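PDB 5CAG: putative fimbrium anchoring subunit Fim4B from Bacteroides ovatus, which probably anchors fimbriae at the outer membrane as a lipoprotein of the FimB/Mfa2 family. Local coordinates for residues V37-V51 and M62-Y76. Residues are numbered along the deposited sequence; the frame is centred on the assembly and turned at random.
With SO4 (sulfate ion), chain C.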
loop_
_atom_site.group_PDB
_atom_site.type_symbol
_atom_site.label_atom_id
_atom_site.label_comp_id
_atom_site.label_asym_id
_atom_site.label_seq_id
_atom_site.Cartn_x
_atom_site.Cartn_y
_atom_site.Cartn_z
ATOM N N VAL A 37 -12.331 -0.327 10.945
ATOM C CA VAL A 37 -12.278 -0.957 9.615
ATOM C C VAL A 37 -13.592 -0.834 8.859
ATOM O O VAL A 37 -14.638 -0.660 9.471
ATOM C CB VAL A 37 -11.859 -2.451 9.658
ATOM C CG1 VAL A 37 -10.517 -2.645 10.359
ATOM C CG2 VAL A 37 -12.942 -3.330 10.278
ATOM N N ARG A 38 -13.532 -0.978 7.530
ATOM C CA ARG A 38 -14.698 -0.984 6.651
ATOM C C ARG A 38 -14.836 -2.381 6.094
ATOM O O ARG A 38 -13.816 -3.001 5.763
ATOM C CB ARG A 38 -14.600 0.055 5.525
ATOM C CG ARG A 38 -15.967 0.369 4.906
ATOM C CD ARG A 38 -15.808 0.603 3.430
ATOM N NE ARG A 38 -16.943 1.289 2.807
ATOM C CZ ARG A 38 -16.838 2.000 1.685
ATOM N NH1 ARG A 38 -15.658 2.147 1.090
ATOM N NH2 ARG A 38 -17.904 2.595 1.166
ATOM N N VAL A 39 -16.072 -2.915 6.069
ATOM C CA VAL A 39 -16.363 -4.270 5.610
ATOM C C VAL A 39 -17.344 -4.192 4.453
ATOM O O VAL A 39 -18.416 -3.583 4.589
ATOM C CB VAL A 39 -16.899 -5.180 6.745
ATOM C CG1 VAL A 39 -17.088 -6.605 6.254
ATOM C CG2 VAL A 39 -16.010 -5.152 7.988
ATOM N N ILE A 40 -16.984 -4.766 3.299
ATOM C CA ILE A 40 -17.915 -4.730 2.169
ATOM C C ILE A 40 -18.162 -6.138 1.692
ATOM O O ILE A 40 -17.221 -6.896 1.477
ATOM C CB ILE A 40 -17.522 -3.802 0.990
ATOM C CG1 ILE A 40 -17.070 -2.427 1.460
ATOM C CG2 ILE A 40 -18.683 -3.667 0.014
ATOM C CD1 ILE A 40 -16.208 -1.736 0.449
ATOM N N PHE A 41 -19.431 -6.465 1.510
ATOM C CA PHE A 41 -19.906 -7.743 1.028
ATOM C C PHE A 41 -20.460 -7.575 -0.386
ATOM O O PHE A 41 -21.529 -6.997 -0.539
ATOM C CB PHE A 41 -20.995 -8.252 1.977
ATOM C CG PHE A 41 -20.498 -8.974 3.202
ATOM C CD1 PHE A 41 -20.046 -8.268 4.308
ATOM C CD2 PHE A 41 -20.533 -10.360 3.271
ATOM C CE1 PHE A 41 -19.625 -8.940 5.455
ATOM C CE2 PHE A 41 -20.094 -11.026 4.411
ATOM C CZ PHE A 41 -19.664 -10.311 5.501
ATOM N N TYR A 42 -19.738 -8.030 -1.417
ATOM C CA TYR A 42 -20.234 -7.896 -2.780
ATOM C C TYR A 42 -20.998 -9.171 -3.149
ATOM O O TYR A 42 -20.419 -10.261 -3.145
ATOM C CB TYR A 42 -19.115 -7.590 -3.790
ATOM C CG TYR A 42 -18.328 -6.334 -3.489
ATOM C CD1 TYR A 42 -17.201 -6.372 -2.673
ATOM C CD2 TYR A 42 -18.678 -5.118 -4.059
ATOM C CE1 TYR A 42 -16.461 -5.225 -2.409
ATOM C CE2 TYR A 42 -17.940 -3.965 -3.807
ATOM C CZ TYR A 42 -16.831 -4.024 -2.982
ATOM O OH TYR A 42 -16.112 -2.889 -2.703
ATOM N N PRO A 43 -22.311 -9.072 -3.428
ATOM C CA PRO A 43 -23.058 -10.273 -3.789
ATOM C C PRO A 43 -22.650 -10.768 -5.169
ATOM O O PRO A 43 -22.414 -9.953 -6.069
ATOM C CB PRO A 43 -24.508 -9.798 -3.749
ATOM C CG PRO A 43 -24.427 -8.373 -4.086
ATOM C CD PRO A 43 -23.168 -7.869 -3.483
ATOM N N LYS A 44 -22.542 -12.100 -5.319
ATOM C CA LYS A 44 -22.194 -12.743 -6.584
ATOM C C LYS A 44 -23.466 -12.998 -7.422
ATOM O O LYS A 44 -23.483 -12.741 -8.635
ATOM C CB LYS A 44 -21.427 -14.035 -6.321
ATOM C CG LYS A 44 -20.020 -13.799 -5.805
ATOM C CD LYS A 44 -19.291 -15.111 -5.603
ATOM C CE LYS A 44 -17.815 -14.977 -5.866
ATOM N NZ LYS A 44 -17.192 -16.280 -6.219
ATOM N N ASN A 45 -24.543 -13.464 -6.750
ATOM C CA ASN A 45 -25.850 -13.739 -7.358
ATOM C C ASN A 45 -26.560 -12.426 -7.727
ATOM O O ASN A 45 -26.908 -12.223 -8.890
ATOM C CB ASN A 45 -26.781 -14.599 -6.433
ATOM C CG ASN A 45 -26.175 -15.261 -5.197
ATOM O OD1 ASN A 45 -26.155 -14.689 -4.093
ATOM N ND2 ASN A 45 -25.796 -16.532 -5.323
ATOM N N GLY A 46 -26.730 -11.560 -6.724
ATOM C CA GLY A 46 -27.441 -10.282 -6.781
ATOM C C GLY A 46 -26.938 -9.167 -7.682
ATOM O O GLY A 46 -25.730 -9.026 -7.930
ATOM N N ASP A 47 -27.904 -8.310 -8.099
ATOM C CA ASP A 47 -27.744 -7.160 -8.991
ATOM C C ASP A 47 -27.170 -5.901 -8.260
ATOM O O ASP A 47 -27.752 -4.808 -8.366
ATOM C CB ASP A 47 -29.090 -6.837 -9.679
ATOM N N GLY A 48 -26.018 -6.073 -7.580
ATOM C CA GLY A 48 -25.288 -5.008 -6.882
ATOM C C GLY A 48 -25.755 -4.605 -5.490
ATOM O O GLY A 48 -25.575 -3.443 -5.093
ATOM N N ARG A 49 -26.341 -5.571 -4.726
ATOM C CA ARG A 49 -26.834 -5.408 -3.339
ATOM C C ARG A 49 -25.632 -5.538 -2.309
ATOM O O ARG A 49 -25.556 -6.488 -1.499
ATOM C CB ARG A 49 -28.016 -6.385 -3.020
ATOM C CG ARG A 49 -27.885 -7.823 -3.559
ATOM C CD ARG A 49 -28.437 -8.874 -2.610
ATOM N NE ARG A 49 -28.234 -10.248 -3.095
ATOM C CZ ARG A 49 -27.617 -11.206 -2.406
ATOM N NH1 ARG A 49 -27.129 -10.953 -1.201
ATOM N NH2 ARG A 49 -27.493 -12.425 -2.915
ATOM N N LYS A 50 -24.693 -4.559 -2.379
ATOM C CA LYS A 50 -23.512 -4.540 -1.533
ATOM C C LYS A 50 -23.850 -4.086 -0.108
ATOM O O LYS A 50 -24.430 -3.017 0.097
ATOM C CB LYS A 50 -22.355 -3.714 -2.149
ATOM C CG LYS A 50 -22.507 -2.198 -2.218
ATOM C CD LYS A 50 -21.143 -1.527 -1.991
ATOM C CE LYS A 50 -21.226 -0.034 -1.769
ATOM N NZ LYS A 50 -19.882 0.586 -1.723
ATOM N N VAL A 51 -23.523 -4.947 0.867
ATOM C CA VAL A 51 -23.704 -4.722 2.299
ATOM C C VAL A 51 -22.377 -4.171 2.790
ATOM O O VAL A 51 -21.336 -4.826 2.697
ATOM C CB VAL A 51 -24.178 -5.990 3.050
ATOM C CG1 VAL A 51 -24.406 -5.716 4.536
ATOM C CG2 VAL A 51 -25.440 -6.559 2.401
HETATM N N MSE A 62 -23.108 -7.294 12.351
HETATM C CA MSE A 62 -23.428 -6.768 11.021
HETATM C C MSE A 62 -24.504 -7.647 10.374
HETATM O O MSE A 62 -24.326 -8.857 10.310
HETATM C CB MSE A 62 -22.138 -6.794 10.199
HETATM C CG MSE A 62 -22.223 -6.079 8.883
HETATM SE SE MSE A 62 -20.570 -6.338 7.910
HETATM C CE MSE A 62 -19.424 -5.597 9.157
ATOM N N LYS A 63 -25.616 -7.075 9.913
ATOM C CA LYS A 63 -26.673 -7.938 9.375
ATOM C C LYS A 63 -26.555 -8.100 7.864
ATOM O O LYS A 63 -26.894 -7.214 7.084
ATOM C CB LYS A 63 -28.080 -7.485 9.810
ATOM C CG LYS A 63 -28.381 -7.878 11.260
ATOM C CD LYS A 63 -29.561 -7.116 11.838
ATOM C CE LYS A 63 -29.781 -7.401 13.307
ATOM N NZ LYS A 63 -31.003 -6.723 13.829
ATOM N N VAL A 64 -26.042 -9.262 7.480
ATOM C CA VAL A 64 -25.829 -9.702 6.112
ATOM C C VAL A 64 -26.961 -10.670 5.754
ATOM O O VAL A 64 -27.178 -11.649 6.479
ATOM C CB VAL A 64 -24.420 -10.359 5.965
ATOM C CG1 VAL A 64 -24.224 -11.002 4.599
ATOM C CG2 VAL A 64 -23.314 -9.348 6.228
ATOM N N PRO A 65 -27.698 -10.447 4.646
ATOM C CA PRO A 65 -28.727 -11.436 4.257
ATOM C C PRO A 65 -28.060 -12.687 3.661
ATOM O O PRO A 65 -26.913 -12.582 3.224
ATOM C CB PRO A 65 -29.576 -10.687 3.231
ATOM C CG PRO A 65 -28.662 -9.643 2.659
ATOM C CD PRO A 65 -27.574 -9.353 3.658
ATOM N N PRO A 66 -28.692 -13.881 3.621
ATOM C CA PRO A 66 -27.979 -15.050 3.062
ATOM C C PRO A 66 -27.671 -14.915 1.558
ATOM O O PRO A 66 -28.337 -14.160 0.834
ATOM C CB PRO A 66 -28.923 -16.222 3.357
ATOM C CG PRO A 66 -29.826 -15.721 4.452
ATOM C CD PRO A 66 -30.021 -14.268 4.128
ATOM N N GLY A 67 -26.618 -15.604 1.127
ATOM C CA GLY A 67 -26.156 -15.604 -0.256
ATOM C C GLY A 67 -24.655 -15.753 -0.404
ATOM O O GLY A 67 -23.925 -15.791 0.595
ATOM N N ARG A 68 -24.191 -15.865 -1.667
ATOM C CA ARG A 68 -22.769 -15.961 -2.014
ATOM C C ARG A 68 -22.219 -14.558 -2.217
ATOM O O ARG A 68 -22.798 -13.769 -2.980
ATOM C CB ARG A 68 -22.536 -16.803 -3.283
ATOM C CG ARG A 68 -22.708 -18.318 -3.156
ATOM C CD ARG A 68 -22.224 -19.062 -4.408
ATOM N NE ARG A 68 -22.649 -18.422 -5.661
ATOM C CZ ARG A 68 -21.826 -18.007 -6.623
ATOM N NH1 ARG A 68 -20.515 -18.196 -6.516
ATOM N NH2 ARG A 68 -22.310 -17.413 -7.708
ATOM N N TYR A 69 -21.106 -14.251 -1.539
ATOM C CA TYR A 69 -20.444 -12.950 -1.595
ATOM C C TYR A 69 -18.946 -13.019 -1.817
ATOM O O TYR A 69 -18.317 -14.064 -1.648
ATOM C CB TYR A 69 -20.625 -12.206 -0.260
ATOM C CG TYR A 69 -22.047 -11.917 0.127
ATOM C CD1 TYR A 69 -22.684 -10.755 -0.302
ATOM C CD2 TYR A 69 -22.740 -12.765 0.982
ATOM C CE1 TYR A 69 -24.001 -10.479 0.055
ATOM C CE2 TYR A 69 -24.060 -12.504 1.342
ATOM C CZ TYR A 69 -24.683 -11.353 0.886
ATOM O OH TYR A 69 -25.973 -11.080 1.253
ATOM N N SER A 70 -18.371 -11.860 -2.099
ATOM C CA SER A 70 -16.947 -11.593 -2.135
ATOM C C SER A 70 -16.763 -10.582 -1.006
ATOM O O SER A 70 -17.633 -9.727 -0.849
ATOM C CB SER A 70 -16.531 -11.071 -3.503
ATOM O OG SER A 70 -16.596 -12.084 -4.490
ATOM N N VAL A 71 -15.749 -10.716 -0.146
ATOM C CA VAL A 71 -15.658 -9.787 0.989
ATOM C C VAL A 71 -14.337 -9.008 0.985
ATOM O O VAL A 71 -13.305 -9.547 0.557
ATOM C CB VAL A 71 -15.851 -10.536 2.346
ATOM C CG1 VAL A 71 -15.896 -9.571 3.526
ATOM C CG2 VAL A 71 -17.101 -11.401 2.331
ATOM N N VAL A 72 -14.370 -7.757 1.489
ATOM C CA VAL A 72 -13.175 -6.927 1.681
ATOM C C VAL A 72 -13.238 -6.282 3.070
ATOM O O VAL A 72 -14.308 -5.856 3.512
ATOM C CB VAL A 72 -12.852 -5.855 0.598
ATOM C CG1 VAL A 72 -12.530 -6.474 -0.747
ATOM C CG2 VAL A 72 -13.948 -4.814 0.478
ATOM N N VAL A 73 -12.099 -6.240 3.764
ATOM C CA VAL A 73 -11.983 -5.590 5.064
ATOM C C VAL A 73 -10.700 -4.809 5.051
ATOM O O VAL A 73 -9.626 -5.405 4.868
ATOM C CB VAL A 73 -12.030 -6.527 6.292
ATOM C CG1 VAL A 73 -12.137 -5.706 7.572
ATOM C CG2 VAL A 73 -13.171 -7.523 6.197
ATOM N N TYR A 74 -10.785 -3.495 5.233
ATOM C CA TYR A 74 -9.579 -2.690 5.261
ATOM C C TYR A 74 -9.740 -1.579 6.307
ATOM O O TYR A 74 -10.865 -1.282 6.706
ATOM C CB TYR A 74 -9.261 -2.149 3.859
ATOM C CG TYR A 74 -10.271 -1.147 3.337
ATOM C CD1 TYR A 74 -10.145 0.209 3.617
ATOM C CD2 TYR A 74 -11.339 -1.552 2.540
ATOM C CE1 TYR A 74 -11.070 1.134 3.139
ATOM C CE2 TYR A 74 -12.286 -0.632 2.070
ATOM C CZ TYR A 74 -12.148 0.712 2.378
ATOM O OH TYR A 74 -13.049 1.647 1.919
ATOM N N ASN A 75 -8.625 -0.994 6.770
ATOM C CA ASN A 75 -8.675 0.096 7.737
ATOM C C ASN A 75 -8.986 1.407 6.998
ATOM O O ASN A 75 -8.359 1.742 5.981
ATOM C CB ASN A 75 -7.393 0.174 8.539
ATOM C CG ASN A 75 -6.140 0.328 7.723
ATOM O OD1 ASN A 75 -5.811 -0.495 6.850
ATOM N ND2 ASN A 75 -5.401 1.381 8.031
ATOM N N TYR A 76 -9.985 2.138 7.496
ATOM C CA TYR A 76 -10.434 3.321 6.787
ATOM C C TYR A 76 -9.581 4.535 6.998
ATOM O O TYR A 76 -9.331 5.215 6.005
ATOM C CB TYR A 76 -11.911 3.680 7.060
ATOM C CG TYR A 76 -12.352 3.785 8.505
ATOM C CD1 TYR A 76 -12.149 4.952 9.229
ATOM C CD2 TYR A 76 -13.101 2.776 9.099
ATOM C CE1 TYR A 76 -12.586 5.076 10.546
ATOM C CE2 TYR A 76 -13.594 2.910 10.396
ATOM C CZ TYR A 76 -13.317 4.058 11.125
ATOM O OH TYR A 76 -13.780 4.210 12.414
HETATM S S SO4 C . -26.569 -3.259 10.675
HETATM O O1 SO4 C . -27.947 -2.836 10.406
HETATM O O2 SO4 C . -25.825 -2.125 11.235
HETATM O O3 SO4 C . -26.567 -4.347 11.657
HETATM O O4 SO4 C . -25.954 -3.717 9.411
#
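Val-37 sets its CG2 obliquely against CG1 of Val-73, 3.7 Å away. The next residue pairs in both directions with Tyr-74: Arg-38 N donates to Tyr-74 O, and Tyr-74 N to Arg-38 O. Their side chains also run side by side. With CG anti to the backbone N (chi1 -161°) and a bend at chi2, Arg-38 brings NH1 within 2.8 Å of Tyr-74 OH; the hydroxyl lies in the guanidinium plane, which stands 76° from the phenol ring. NH2 is held by salt bridges to Asp-52 and Glu-86, fixing the group's other end. Val-39, on the opposite face, brings CB within 3.5 Å of CE of Met-62, a selenomethionine. Ile-40 pairs with Val-72 through two backbone bonds. Residues 37-43 thus form an antiparallel pair with strand 67-75, whose other edge is bonded to strand 118-127; this belongs to the N-terminal beta region of a protein whose family is grouped with transthyretin-like domains. Phe-41 is clamped: Val-64 CG2 sits over one ring face, 3.8 Å from the centroid and 9° off the normal, and Val-71 covers the opposite face. Its CD2 edge points into the face of Tyr-69, a T-shaped stack with centroids 5.4 Å apart. Tyr-42 pairs with Ser-70, again by two backbone bonds. Lys-44 continues the pairing through its N to Arg-68 O, while its CD lies over the Arg-68 guanidinium; Glu-124 forms salt bridges with both Lys-44 NZ and Arg-68 NH1, so one carboxylate holds the two cations together. Asn-45 OD1 accepts a weak bond from Arg-68 N. Further on, Arg-49 NH1 comes 2.7 Å from Tyr-69 OH, which donates to Pro-65 O, and Val-51 CG2 rests on Pro-65 CD at 3.7 Å.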